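Local coordinates for protein translation initiation factor eIF2B subunit gamma (Schizosaccharomyces pombe, PDB 5B04) that acts as a component of the eIF2B complex, which catalyses the exchange of GDP for GTP on the gamma subunit of translation initiation factor eIF2, at residues E[193-206]-E[228-240]. The protein carries 3 engineered substitutions. Sequence-based numbering, arbitrary orientation.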
# COMPACT_ATOMS: atom_id res chain seq x y z
N LYS E 193 5.93 46.74 -52.59
CA LYS E 193 6.12 45.47 -51.91
C LYS E 193 7.31 45.55 -50.96
O LYS E 193 8.18 46.41 -51.10
CB LYS E 193 6.32 44.34 -52.92
CG LYS E 193 5.23 43.29 -52.86
CD LYS E 193 5.69 41.97 -53.46
CE LYS E 193 4.64 40.89 -53.25
NZ LYS E 193 3.26 41.45 -53.27
N GLN E 194 7.33 44.65 -49.98
CA GLN E 194 8.33 44.69 -48.92
C GLN E 194 8.67 43.28 -48.47
O GLN E 194 7.80 42.42 -48.42
CB GLN E 194 7.81 45.51 -47.75
CG GLN E 194 6.32 45.31 -47.50
CD GLN E 194 5.79 46.18 -46.38
OE1 GLN E 194 4.79 46.88 -46.54
NE2 GLN E 194 6.44 46.12 -45.22
N LEU E 195 9.94 43.05 -48.13
CA LEU E 195 10.37 41.73 -47.69
C LEU E 195 10.77 41.73 -46.22
O LEU E 195 11.59 42.54 -45.78
CB LEU E 195 11.54 41.25 -48.56
CG LEU E 195 12.24 39.95 -48.17
CD1 LEU E 195 11.26 38.84 -47.89
CD2 LEU E 195 13.15 39.54 -49.29
N ILE E 196 10.18 40.81 -45.46
CA ILE E 196 10.42 40.73 -44.02
C ILE E 196 10.99 39.38 -43.61
O ILE E 196 10.36 38.34 -43.80
CB ILE E 196 9.12 40.98 -43.24
CG1 ILE E 196 8.56 42.37 -43.55
CG2 ILE E 196 9.35 40.82 -41.75
CD1 ILE E 196 9.55 43.48 -43.31
N GLY E 197 12.20 39.40 -43.05
CA GLY E 197 12.84 38.19 -42.56
C GLY E 197 12.79 38.10 -41.05
O GLY E 197 13.47 38.86 -40.36
N ILE E 198 11.99 37.18 -40.53
CA ILE E 198 11.83 37.01 -39.09
C ILE E 198 12.30 35.64 -38.63
O ILE E 198 12.33 34.69 -39.42
CB ILE E 198 10.37 37.23 -38.65
CG1 ILE E 198 9.43 36.31 -39.43
CG2 ILE E 198 9.97 38.68 -38.83
CD1 ILE E 198 8.94 35.11 -38.65
N GLU E 199 12.65 35.53 -37.35
CA GLU E 199 13.16 34.27 -36.83
C GLU E 199 12.29 33.64 -35.75
O GLU E 199 12.43 33.94 -34.56
CB GLU E 199 14.57 34.44 -36.28
CG GLU E 199 15.16 33.13 -35.77
CD GLU E 199 16.29 33.32 -34.79
OE1 GLU E 199 17.38 32.75 -35.01
OE2 GLU E 199 16.10 34.05 -33.79
N GLU E 200 11.38 32.78 -36.18
CA GLU E 200 10.89 31.69 -35.35
C GLU E 200 12.10 30.77 -35.23
O GLU E 200 12.68 30.42 -36.27
CB GLU E 200 9.72 30.99 -36.03
CG GLU E 200 9.92 30.89 -37.55
CD GLU E 200 8.71 30.40 -38.31
OE1 GLU E 200 7.71 30.02 -37.66
OE2 GLU E 200 8.76 30.40 -39.56
N LYS E 201 12.55 30.35 -34.05
CA LYS E 201 11.95 30.48 -32.71
C LYS E 201 11.59 31.86 -32.15
O LYS E 201 10.46 32.10 -31.73
CB LYS E 201 12.93 29.84 -31.73
CG LYS E 201 14.36 29.89 -32.29
CD LYS E 201 15.44 29.56 -31.28
CE LYS E 201 16.82 29.80 -31.89
NZ LYS E 201 17.15 31.25 -32.02
N THR E 202 12.58 32.75 -32.12
CA THR E 202 12.54 33.94 -31.28
C THR E 202 11.55 35.03 -31.71
O THR E 202 11.37 36.01 -30.99
CB THR E 202 13.94 34.58 -31.20
OG1 THR E 202 14.35 35.00 -32.51
CG2 THR E 202 14.95 33.58 -30.67
N SER E 203 10.93 34.85 -32.88
CA SER E 203 10.02 35.84 -33.46
C SER E 203 10.69 37.20 -33.59
O SER E 203 10.02 38.23 -33.68
CB SER E 203 8.74 35.96 -32.62
OG SER E 203 9.01 36.55 -31.36
N ARG E 204 12.02 37.20 -33.61
CA ARG E 204 12.79 38.44 -33.70
C ARG E 204 13.03 38.83 -35.15
O ARG E 204 13.46 38.02 -35.97
CB ARG E 204 14.12 38.30 -32.97
CG ARG E 204 14.01 38.18 -31.46
CD ARG E 204 15.35 38.47 -30.81
NE ARG E 204 16.22 39.22 -31.72
CZ ARG E 204 17.55 39.28 -31.61
NH1 ARG E 204 18.17 38.64 -30.63
NH2 ARG E 204 18.25 39.99 -32.49
N LEU E 205 12.75 40.09 -35.45
CA LEU E 205 12.94 40.62 -36.79
C LEU E 205 14.42 40.64 -37.17
O LEU E 205 15.27 41.02 -36.36
CB LEU E 205 12.36 42.03 -36.88
CG LEU E 205 12.36 42.66 -38.26
CD1 LEU E 205 11.00 42.51 -38.93
CD2 LEU E 205 12.74 44.11 -38.12
N LEU E 206 14.73 40.22 -38.39
CA LEU E 206 16.11 40.14 -38.84
C LEU E 206 16.37 40.97 -40.10
O LEU E 206 17.37 41.69 -40.18
CB LEU E 206 16.50 38.68 -39.08
CG LEU E 206 16.79 37.91 -37.79
CD1 LEU E 206 17.04 36.44 -38.08
CD2 LEU E 206 17.98 38.52 -37.06
N HIS E 228 21.55 33.17 -35.40
CA HIS E 228 20.29 33.00 -36.12
C HIS E 228 20.40 32.18 -37.42
O HIS E 228 20.16 32.73 -38.50
CB HIS E 228 19.70 34.37 -36.46
CG HIS E 228 19.60 35.30 -35.29
ND1 HIS E 228 18.76 35.07 -34.23
CD2 HIS E 228 20.23 36.47 -35.03
CE1 HIS E 228 18.88 36.05 -33.35
NE2 HIS E 228 19.77 36.92 -33.82
N PRO E 229 20.76 30.90 -37.32
CA PRO E 229 21.03 30.11 -38.53
C PRO E 229 19.81 29.94 -39.44
O PRO E 229 19.97 29.58 -40.61
CB PRO E 229 21.46 28.75 -37.98
CG PRO E 229 20.87 28.68 -36.62
CD PRO E 229 20.89 30.09 -36.10
N ARG E 230 18.62 30.20 -38.91
CA ARG E 230 17.39 30.02 -39.67
C ARG E 230 16.58 31.31 -39.75
O ARG E 230 16.20 31.88 -38.73
CB ARG E 230 16.54 28.91 -39.05
CG ARG E 230 17.29 27.61 -38.85
CD ARG E 230 16.37 26.53 -38.30
NE ARG E 230 15.16 26.40 -39.11
CZ ARG E 230 14.20 25.52 -38.87
NH1 ARG E 230 14.29 24.69 -37.84
NH2 ARG E 230 13.14 25.48 -39.67
N VAL E 231 16.33 31.77 -40.97
CA VAL E 231 15.55 32.99 -41.20
C VAL E 231 14.42 32.73 -42.20
O VAL E 231 14.65 32.17 -43.27
CB VAL E 231 16.43 34.14 -41.73
CG1 VAL E 231 15.64 35.44 -41.73
CG2 VAL E 231 17.69 34.29 -40.89
N THR E 232 13.21 33.14 -41.83
CA THR E 232 12.05 32.98 -42.71
C THR E 232 11.77 34.27 -43.49
O THR E 232 11.59 35.33 -42.89
CB THR E 232 10.80 32.59 -41.91
OG1 THR E 232 10.92 31.24 -41.45
CG2 THR E 232 9.55 32.70 -42.77
N LEU E 233 11.73 34.16 -44.81
CA LEU E 233 11.50 35.32 -45.67
C LEU E 233 10.04 35.45 -46.11
O LEU E 233 9.37 34.45 -46.35
CB LEU E 233 12.42 35.27 -46.89
CG LEU E 233 13.90 35.50 -46.59
CD1 LEU E 233 14.75 35.36 -47.84
CD2 LEU E 233 14.09 36.87 -45.96
N ASN E 234 9.58 36.69 -46.23
CA ASN E 234 8.18 37.00 -46.52
C ASN E 234 7.98 38.35 -47.21
O ASN E 234 8.11 39.39 -46.57
CB ASN E 234 7.36 37.00 -45.22
CG ASN E 234 6.71 35.67 -44.91
OD1 ASN E 234 5.70 35.30 -45.52
ND2 ASN E 234 7.27 34.94 -43.95
N THR E 235 7.69 38.36 -48.52
CA THR E 235 7.20 39.60 -49.14
C THR E 235 5.68 39.55 -49.20
O THR E 235 5.03 40.33 -49.89
CB THR E 235 7.77 39.84 -50.58
OG1 THR E 235 6.93 39.21 -51.56
CG2 THR E 235 9.21 39.37 -50.72
N ASN E 236 5.12 38.57 -48.48
CA ASN E 236 3.68 38.42 -48.34
C ASN E 236 3.14 39.32 -47.25
O ASN E 236 1.94 39.43 -47.04
CB ASN E 236 3.33 36.96 -48.03
CG ASN E 236 1.85 36.66 -48.20
OD1 ASN E 236 1.14 37.36 -48.92
ND2 ASN E 236 1.38 35.63 -47.51
N LEU E 237 4.06 39.98 -46.55
CA LEU E 237 3.71 40.80 -45.41
C LEU E 237 3.83 42.28 -45.70
O LEU E 237 4.73 42.72 -46.41
CB LEU E 237 4.58 40.42 -44.21
CG LEU E 237 4.48 38.95 -43.81
CD1 LEU E 237 5.40 38.65 -42.65
CD2 LEU E 237 3.04 38.59 -43.48
N SER E 238 2.90 43.05 -45.14
CA SER E 238 2.95 44.51 -45.21
C SER E 238 2.84 45.08 -43.81
O SER E 238 2.23 44.47 -42.93
CB SER E 238 1.83 45.05 -46.10
OG SER E 238 0.55 44.68 -45.59
N ASP E 239 3.45 46.24 -43.59
CA ASP E 239 3.44 46.85 -42.26
C ASP E 239 2.06 47.40 -41.92
O ASP E 239 1.48 48.16 -42.69
CB ASP E 239 4.49 47.96 -42.17
CG ASP E 239 4.49 48.64 -40.82
OD1 ASP E 239 4.32 47.94 -39.80
OD2 ASP E 239 4.67 49.88 -40.78
N ALA E 240 1.55 47.01 -40.76
CA ALA E 240 0.26 47.50 -40.29
C ALA E 240 0.43 48.82 -39.54
O ALA E 240 -0.52 49.34 -38.95
CB ALA E 240 -0.41 46.46 -39.41
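I198 and T232 form a hydrogen-bonded pair in an antiparallel ladder between strands 196-199 and 230-234, within the nucleotidyl transferase-like domain. The strand axes approach to 4.6 Å at 146°. Two backbone bonds define the pair: I198 N to T232 O at 3.0 Å and T232 N to I198 O at 3.0 Å. Further along, I196 N also donates to N234 O at 2.7 Å. A hairpin with a G1 bulge, S203 and R204 both facing E199, returns the first strand as 204-206, and R230, V231, L233 and N234 pair with a strand of the epsilon subunit, so the sheet runs on across that interface.

Polar side chains meet near the hairpin end. E199, its CG anti to the backbone N (chi1 -178°), meets the edge of the H228 ring, where ND1 donates a weak bond to OE1 at 2.8 Å. One guanidinium face of R204 packs against the H228 ring, the two planes 79° apart, with NH1 at the ring edge. T232 OG1 donates to the anti lone pair of E200 OE2, a carboxylate that also salt-bridges K181 of the epsilon subunit.

Apolar contacts follow: L206 places CD2 over one face of the H228 ring, 4.0 Å from its centroid in a CH-pi contact, and CD1 against V231 CG2. With an alanine in place of this histidine, the E199 carboxylate would probably lose this donor, and L206 CD2 the ring face it packs on. At the far end, L195 CD1 lies 3.5 Å from T235 CG2, and Q194 OE1 accepts a weak bond from D239 N at 3.3 Å.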